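Local coordinates for acyl-CoA dehydrogenase (Bacillus anthracis, PDB 3OWA), which probably catalyses the FAD-dependent alpha,beta-dehydrogenation of acyl-CoA thioesters, as other acyl-CoA dehydrogenases do, at residues E21-D25 with L511-K515; L459-L463 with R572-L576. All blocks are in the same frame, centred on the assembly; numbering follows the deposited sequence.

Contact 1 of 2, residues E21-D25 with L511-K515; sequences EITID and LRTEK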
ATOM      1  N   GLU A  21     -32.342  10.047  -9.107  1.00 64.34           N
ATOM      2  CA  GLU A  21     -31.829   9.473 -10.336  1.00 64.37           C
ATOM      3  C   GLU A  21     -31.127  10.586 -11.122  1.00 62.88           C
ATOM      4  O   GLU A  21     -31.739  11.214 -11.988  1.00 64.64           O
ATOM      5  CB  GLU A  21     -33.002   8.868 -11.132  1.00 66.17           C
ATOM      6  CG  GLU A  21     -32.721   7.533 -11.803  1.00 70.01           C
ATOM      7  CD  GLU A  21     -32.240   7.684 -13.242  1.00 75.04           C
ATOM      8  OE1 GLU A  21     -31.286   8.463 -13.488  1.00 76.63           O
ATOM      9  OE2 GLU A  21     -32.814   7.013 -14.130  1.00 77.79           O
ATOM     10  N   ILE A  22     -29.855  10.834 -10.819  1.00 59.81           N
ATOM     11  CA  ILE A  22     -29.101  11.915 -11.462  1.00 57.32           C
ATOM     12  C   ILE A  22     -28.920  11.664 -12.961  1.00 57.24           C
ATOM     13  O   ILE A  22     -28.700  10.540 -13.393  1.00 56.47           O
ATOM     14  CB  ILE A  22     -27.712  12.137 -10.797  1.00 55.38           C
ATOM     15  CG1 ILE A  22     -27.833  12.268  -9.269  1.00 52.22           C
ATOM     16  CG2 ILE A  22     -26.964  13.305 -11.472  1.00 54.95           C
ATOM     17  CD1 ILE A  22     -28.605  13.475  -8.741  1.00 52.40           C
ATOM     18  N   THR A  23     -28.997  12.737 -13.733  1.00 57.51           N
ATOM     19  CA  THR A  23     -29.054  12.674 -15.173  1.00 58.33           C
ATOM     20  C   THR A  23     -27.758  13.212 -15.797  1.00 57.49           C
ATOM     21  O   THR A  23     -27.078  14.033 -15.177  1.00 56.04           O
ATOM     22  CB  THR A  23     -30.283  13.516 -15.631  1.00 60.03           C
ATOM     23  OG1 THR A  23     -30.941  12.853 -16.709  1.00 64.70           O
ATOM     24  CG2 THR A  23     -29.916  14.921 -16.029  1.00 58.67           C
ATOM     25  N   ILE A  24     -27.425  12.778 -17.020  1.00 58.08           N
ATOM     26  CA  ILE A  24     -26.189  13.254 -17.697  1.00 58.21           C
ATOM     27  C   ILE A  24     -26.061  14.775 -17.764  1.00 59.49           C
ATOM     28  O   ILE A  24     -24.954  15.317 -17.719  1.00 58.76           O
ATOM     29  CB  ILE A  24     -25.965  12.668 -19.121  1.00 58.15           C
ATOM     30  CG1 ILE A  24     -27.225  12.781 -19.995  1.00 60.33           C
ATOM     31  CG2 ILE A  24     -25.495  11.239 -19.040  1.00 57.13           C
ATOM     32  CD1 ILE A  24     -26.939  12.668 -21.468  1.00 59.10           C
ATOM     33  N   ASP A  25     -27.201  15.457 -17.866  1.00 61.33           N
ATOM     34  CA  ASP A  25     -27.242  16.916 -17.868  1.00 62.39           C
ATOM     35  C   ASP A  25     -26.878  17.531 -16.516  1.00 60.95           C
ATOM     36  O   ASP A  25     -26.522  18.704 -16.446  1.00 61.16           O
ATOM     37  CB  ASP A  25     -28.621  17.413 -18.314  1.00 64.78           C
ATOM     38  CG  ASP A  25     -28.648  17.814 -19.765  1.00 69.22           C
ATOM     39  OD1 ASP A  25     -29.432  17.204 -20.523  1.00 74.97           O
ATOM     40  OD2 ASP A  25     -27.885  18.741 -20.147  1.00 74.75           O
ATOM     41  N   LEU A 511     -22.250   7.975 -15.748  1.00 45.47           N
ATOM     42  CA  LEU A 511     -22.874   9.167 -16.304  1.00 46.10           C
ATOM     43  C   LEU A 511     -21.947   9.858 -17.264  1.00 46.68           C
ATOM     44  O   LEU A 511     -22.393  10.340 -18.303  1.00 47.05           O
ATOM     45  CB  LEU A 511     -23.349  10.122 -15.203  1.00 46.11           C
ATOM     46  CG  LEU A 511     -24.543   9.607 -14.385  1.00 46.40           C
ATOM     47  CD1 LEU A 511     -24.890  10.574 -13.251  1.00 46.29           C
ATOM     48  CD2 LEU A 511     -25.752   9.363 -15.283  1.00 49.16           C
ATOM     49  N   ARG A 512     -20.651   9.887 -16.937  1.00 45.77           N
ATOM     50  CA  ARG A 512     -19.669  10.489 -17.844  1.00 46.20           C
ATOM     51  C   ARG A 512     -19.583   9.717 -19.159  1.00 46.73           C
ATOM     52  O   ARG A 512     -19.511  10.321 -20.245  1.00 48.44           O
ATOM     53  CB  ARG A 512     -18.278  10.590 -17.192  1.00 45.38           C
ATOM     54  CG  ARG A 512     -17.212  11.078 -18.143  1.00 43.99           C
ATOM     55  CD  ARG A 512     -15.868  11.121 -17.473  1.00 43.25           C
ATOM     56  NE  ARG A 512     -14.869  11.589 -18.413  1.00 41.34           N
ATOM     57  CZ  ARG A 512     -13.568  11.605 -18.168  1.00 42.01           C
ATOM     58  NH1 ARG A 512     -13.107  11.186 -16.981  1.00 40.41           N
ATOM     59  NH2 ARG A 512     -12.731  12.051 -19.099  1.00 40.93           N
ATOM     60  N   THR A 513     -19.594   8.393 -19.065  1.00 45.99           N
ATOM     61  CA  THR A 513     -19.526   7.558 -20.254  1.00 46.78           C
ATOM     62  C   THR A 513     -20.851   7.706 -21.075  1.00 48.90           C
ATOM     63  O   THR A 513     -20.830   7.850 -22.295  1.00 48.96           O
ATOM     64  CB  THR A 513     -19.219   6.084 -19.885  1.00 47.06           C
ATOM     65  OG1 THR A 513     -18.014   6.023 -19.079  1.00 43.38           O
ATOM     66  CG2 THR A 513     -19.079   5.221 -21.146  1.00 45.60           C
ATOM     67  N   GLU A 514     -21.979   7.697 -20.376  1.00 49.96           N
ATOM     68  CA  GLU A 514     -23.287   7.887 -20.987  1.00 52.69           C
ATOM     69  C   GLU A 514     -23.345   9.220 -21.724  1.00 53.59           C
ATOM     70  O   GLU A 514     -23.775   9.283 -22.889  1.00 54.92           O
ATOM     71  CB  GLU A 514     -24.359   7.838 -19.901  1.00 53.37           C
ATOM     72  CG  GLU A 514     -25.780   7.726 -20.433  1.00 58.80           C
ATOM     73  CD  GLU A 514     -26.837   7.829 -19.327  1.00 63.37           C
ATOM     74  OE1 GLU A 514     -26.577   7.342 -18.192  1.00 62.72           O
ATOM     75  OE2 GLU A 514     -27.920   8.416 -19.599  1.00 65.37           O
ATOM     76  N   LYS A 515     -22.888  10.283 -21.062  1.00 52.48           N
ATOM     77  CA  LYS A 515     -22.824  11.587 -21.701  1.00 53.59           C
ATOM     78  C   LYS A 515     -21.942  11.599 -22.960  1.00 53.00           C
ATOM     79  O   LYS A 515     -22.327  12.180 -23.986  1.00 53.94           O
ATOM     80  CB  LYS A 515     -22.405  12.680 -20.703  1.00 53.01           C
ATOM     81  CG  LYS A 515     -21.945  13.961 -21.395  1.00 55.97           C
ATOM     82  CD  LYS A 515     -22.636  15.207 -20.902  1.00 57.55           C
ATOM     83  CE  LYS A 515     -22.482  15.435 -19.439  1.00 54.64           C
ATOM     84  NZ  LYS A 515     -22.676  16.896 -19.182  1.00 54.75           N
TER
HETATM   85  O   HOH W   1     -28.989  10.454 -17.873  1.00 71.95           O

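Contact 2 of 2, residues L459-L463 with R572-L576; sequences LQKYL and RHTPL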
ATOM      1  N   LEU A 459     -26.425  -2.611 -17.947  1.00 53.42           N
ATOM      2  CA  LEU A 459     -26.061  -3.338 -16.741  1.00 52.46           C
ATOM      3  C   LEU A 459     -25.470  -2.398 -15.663  1.00 51.39           C
ATOM      4  O   LEU A 459     -25.808  -2.500 -14.486  1.00 51.05           O
ATOM      5  CB  LEU A 459     -25.112  -4.494 -17.064  1.00 51.27           C
ATOM      6  CG  LEU A 459     -24.515  -5.195 -15.837  1.00 51.49           C
ATOM      7  CD1 LEU A 459     -25.600  -5.858 -14.986  1.00 51.39           C
ATOM      8  CD2 LEU A 459     -23.428  -6.193 -16.243  1.00 50.88           C
ATOM      9  N   GLN A 460     -24.627  -1.460 -16.078  1.00 51.33           N
ATOM     10  CA  GLN A 460     -23.943  -0.587 -15.110  1.00 50.77           C
ATOM     11  C   GLN A 460     -24.917   0.394 -14.470  1.00 51.35           C
ATOM     12  O   GLN A 460     -24.829   0.653 -13.275  1.00 50.88           O
ATOM     13  CB  GLN A 460     -22.727   0.104 -15.755  1.00 50.53           C
ATOM     14  CG  GLN A 460     -21.599  -0.887 -16.129  1.00 49.97           C
ATOM     15  CD  GLN A 460     -21.944  -1.799 -17.311  1.00 53.31           C
ATOM     16  OE1 GLN A 460     -22.547  -1.360 -18.284  1.00 56.01           O
ATOM     17  NE2 GLN A 460     -21.559  -3.066 -17.224  1.00 53.67           N
ATOM     18  N   LYS A 461     -25.875   0.896 -15.258  1.00 52.22           N
ATOM     19  CA  LYS A 461     -26.950   1.732 -14.733  1.00 53.03           C
ATOM     20  C   LYS A 461     -27.795   0.963 -13.724  1.00 52.56           C
ATOM     21  O   LYS A 461     -28.260   1.507 -12.728  1.00 52.41           O
ATOM     22  CB  LYS A 461     -27.837   2.259 -15.865  1.00 54.82           C
ATOM     23  CG  LYS A 461     -27.203   3.326 -16.732  1.00 57.74           C
ATOM     24  CD  LYS A 461     -28.248   3.904 -17.690  1.00 65.68           C
ATOM     25  CE  LYS A 461     -27.646   4.234 -19.060  1.00 69.09           C
ATOM     26  NZ  LYS A 461     -28.644   4.105 -20.191  1.00 72.02           N
ATOM     27  N   TYR A 462     -27.990  -0.315 -13.995  1.00 53.12           N
ATOM     28  CA  TYR A 462     -28.734  -1.183 -13.107  1.00 53.32           C
ATOM     29  C   TYR A 462     -27.996  -1.362 -11.765  1.00 52.00           C
ATOM     30  O   TYR A 462     -28.592  -1.254 -10.694  1.00 52.06           O
ATOM     31  CB  TYR A 462     -29.024  -2.521 -13.820  1.00 54.07           C
ATOM     32  CG  TYR A 462     -29.717  -3.536 -12.954  1.00 56.02           C
ATOM     33  CD1 TYR A 462     -31.108  -3.532 -12.807  1.00 59.47           C
ATOM     34  CD2 TYR A 462     -28.980  -4.485 -12.251  1.00 56.25           C
ATOM     35  CE1 TYR A 462     -31.738  -4.472 -11.980  1.00 61.47           C
ATOM     36  CE2 TYR A 462     -29.591  -5.406 -11.427  1.00 58.43           C
ATOM     37  CZ  TYR A 462     -30.958  -5.400 -11.294  1.00 60.71           C
ATOM     38  OH  TYR A 462     -31.527  -6.342 -10.475  1.00 63.28           O
ATOM     39  N   LEU A 463     -26.693  -1.613 -11.816  1.00 51.16           N
ATOM     40  CA  LEU A 463     -25.921  -1.764 -10.584  1.00 49.71           C
ATOM     41  C   LEU A 463     -25.863  -0.475  -9.758  1.00 49.18           C
ATOM     42  O   LEU A 463     -25.949  -0.509  -8.517  1.00 48.33           O
ATOM     43  CB  LEU A 463     -24.508  -2.278 -10.880  1.00 49.41           C
ATOM     44  CG  LEU A 463     -24.447  -3.601 -11.641  1.00 49.34           C
ATOM     45  CD1 LEU A 463     -23.030  -3.879 -12.047  1.00 48.20           C
ATOM     46  CD2 LEU A 463     -25.004  -4.734 -10.798  1.00 49.46           C
ATOM     47  N   ARG A 572     -28.144  -9.683  -7.459  1.00 58.52           N
ATOM     48  CA  ARG A 572     -28.166 -10.647  -8.560  1.00 59.27           C
ATOM     49  C   ARG A 572     -28.021  -9.989  -9.939  1.00 58.24           C
ATOM     50  O   ARG A 572     -28.734  -9.032 -10.257  1.00 58.45           O
ATOM     51  CB  ARG A 572     -29.485 -11.433  -8.522  1.00 61.17           C
ATOM     52  CG  ARG A 572     -29.608 -12.409  -7.352  1.00 64.95           C
ATOM     53  CD  ARG A 572     -30.476 -13.621  -7.696  1.00 71.65           C
ATOM     54  NE  ARG A 572     -31.620 -13.272  -8.540  1.00 76.17           N
ATOM     55  CZ  ARG A 572     -31.692 -13.500  -9.854  1.00 79.54           C
ATOM     56  NH1 ARG A 572     -30.690 -14.089 -10.499  1.00 80.61           N
ATOM     57  NH2 ARG A 572     -32.776 -13.141 -10.530  1.00 81.62           N
ATOM     58  N   HIS A 573     -27.106 -10.509 -10.750  1.00 56.51           N
ATOM     59  CA  HIS A 573     -26.950 -10.075 -12.138  1.00 56.57           C
ATOM     60  C   HIS A 573     -26.047 -11.034 -12.873  1.00 56.10           C
ATOM     61  O   HIS A 573     -25.444 -11.901 -12.255  1.00 55.65           O
ATOM     62  CB  HIS A 573     -26.369  -8.658 -12.228  1.00 56.05           C
ATOM     63  CG  HIS A 573     -24.933  -8.560 -11.812  1.00 54.62           C
ATOM     64  ND1 HIS A 573     -24.535  -8.595 -10.492  1.00 55.43           N
ATOM     65  CD2 HIS A 573     -23.803  -8.397 -12.541  1.00 55.02           C
ATOM     66  CE1 HIS A 573     -23.222  -8.458 -10.426  1.00 54.59           C
ATOM     67  NE2 HIS A 573     -22.753  -8.327 -11.656  1.00 54.90           N
ATOM     68  N   THR A 574     -25.933 -10.875 -14.187  1.00 56.46           N
ATOM     69  CA  THR A 574     -25.022 -11.717 -14.948  1.00 56.85           C
ATOM     70  C   THR A 574     -23.656 -11.065 -14.980  1.00 55.46           C
ATOM     71  O   THR A 574     -23.463 -10.092 -15.682  1.00 55.07           O
ATOM     72  CB  THR A 574     -25.485 -11.949 -16.394  1.00 58.03           C
ATOM     73  OG1 THR A 574     -26.731 -12.651 -16.384  1.00 61.40           O
ATOM     74  CG2 THR A 574     -24.443 -12.789 -17.161  1.00 58.05           C
ATOM     75  N   PRO A 575     -22.695 -11.631 -14.242  1.00 54.69           N
ATOM     76  CA  PRO A 575     -21.374 -11.039 -14.174  1.00 53.75           C
ATOM     77  C   PRO A 575     -20.683 -11.061 -15.542  1.00 53.35           C
ATOM     78  O   PRO A 575     -20.999 -11.900 -16.377  1.00 53.76           O
ATOM     79  CB  PRO A 575     -20.649 -11.931 -13.160  1.00 53.32           C
ATOM     80  CG  PRO A 575     -21.310 -13.253 -13.307  1.00 54.95           C
ATOM     81  CD  PRO A 575     -22.759 -12.919 -13.538  1.00 55.00           C
ATOM     82  N   LEU A 576     -19.787 -10.102 -15.767  1.00 51.87           N
ATOM     83  CA  LEU A 576     -18.987 -10.017 -16.985  1.00 50.74           C
ATOM     84  C   LEU A 576     -17.675 -10.732 -16.813  1.00 49.44           C
ATOM     85  O   LEU A 576     -17.221 -10.945 -15.687  1.00 48.39           O
ATOM     86  CB  LEU A 576     -18.666  -8.565 -17.300  1.00 51.44           C
ATOM     87  CG  LEU A 576     -19.823  -7.576 -17.401  1.00 53.11           C
ATOM     88  CD1 LEU A 576     -19.243  -6.159 -17.435  1.00 53.61           C
ATOM     89  CD2 LEU A 576     -20.696  -7.876 -18.637  1.00 54.85           C
TER
HETATM   90  O   HOH W   2     -30.293  -7.624  -8.823  1.00 62.90           O

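Contact 1 of 2, residues E21-D25 with L511-K515
I24 packs against helix 490-520 through its CG2 methyl. The methyl sits against the helix backbone, 3.3 Å from L511 O, which already accepts from K515 N. On the apolar side, CB of K515 is 3.8 Å from I24 CG2. The extended side chain of E514 runs past the same methyl, with E514 CD 3.7 Å from I24 CG2. Next to this, I22 and L511 cross at about a right angle, with I22 CG2 3.9 Å from L511 CD1. CG2 of I22 is anti to its backbone N, while CG1 turns beside N and the tip of the side chain leads away from the helix.

The polar part runs through one water. It accepts from I24 N at 2.9 Å and donates to E514 OE2, also at 2.9 Å. The same OE2 forms a salt bridge with K518, one turn further along the helix. K515 bends at chi2 (128°) and chi3 (58°). Its CE lies beyond the carbonyl oxygen of I24, 3.0 Å from I24 O, and its NZ is held by V27 O.

The two segments share no clear direct hydrogen bond; methyl packing and one water join them. K518 would favour a charged E514 carboxylate, and K515 adds a salt bridge to D32, further along the N-terminal lead.

Contact 2 of 2, residues L459-L463 with R572-L576
The loop between helices 557-571 and 578-592 lies against the start of helix 458-482, in the helical C-terminal part of the chain. H573 meets two leucines of that helix. CD2 of L463 sits over one face of the imidazole, in a CH-pi contact 4.0 Å from the ring centroid and 12° off the normal. L459 comes at the ring obliquely, its CD1 4.0 Å from H573 CD2. CG of H573 stands between the backbone N and the carbonyl carbon (chi1 70°). The hydrogen bond from ND1 to T571 O, just before the loop, limits the ring's rotation.

Loop and helix belong to a further helical region that follows the usual three-domain core; larger family members, such as very-long-chain acyl-CoA dehydrogenase, have a comparable extension. The other branch of L459 serves the far end of the loop: L459 CD2 and L576 CD2 reach toward each other, tip to tip, at 4.0 Å. CD1 of L576 lies 3.9 Å from Q460 NE2. The backbone N of L576 is hydrogen-bonded to OE1 of Q537 on helix 526-554. At the other end, R572 O lies at the edge of the Y462 ring, 3.9 Å from Y462 OH; a water between them is doubtful, being too close to both. P575 packs on I552 of the second subunit.

Overall arrangement
From the N terminus, the chain first lays residues 21-25 down ahead of helix 35-52. Contact 1 closes when helix 490-520 brings residues 511-515 beside them, 486 residues later, after the N-terminal helices, the beta sheet of the middle domain and the C-terminal helices from 257 on. Contact 2 opens on helix 458-482, within that span, and closes at 572-576, beyond it. The two loops therefore cross. Contact 2 spans 109 residues, nearly all helical, and joins neighbouring parts of the C-terminal bundle; contact 1 ties the N-terminal lead to the same bundle. Their centres are about 17 Å apart. They touch where K461 CE packs 3.4 Å from E514 OE1, between successive helices 458-482 and 490-520.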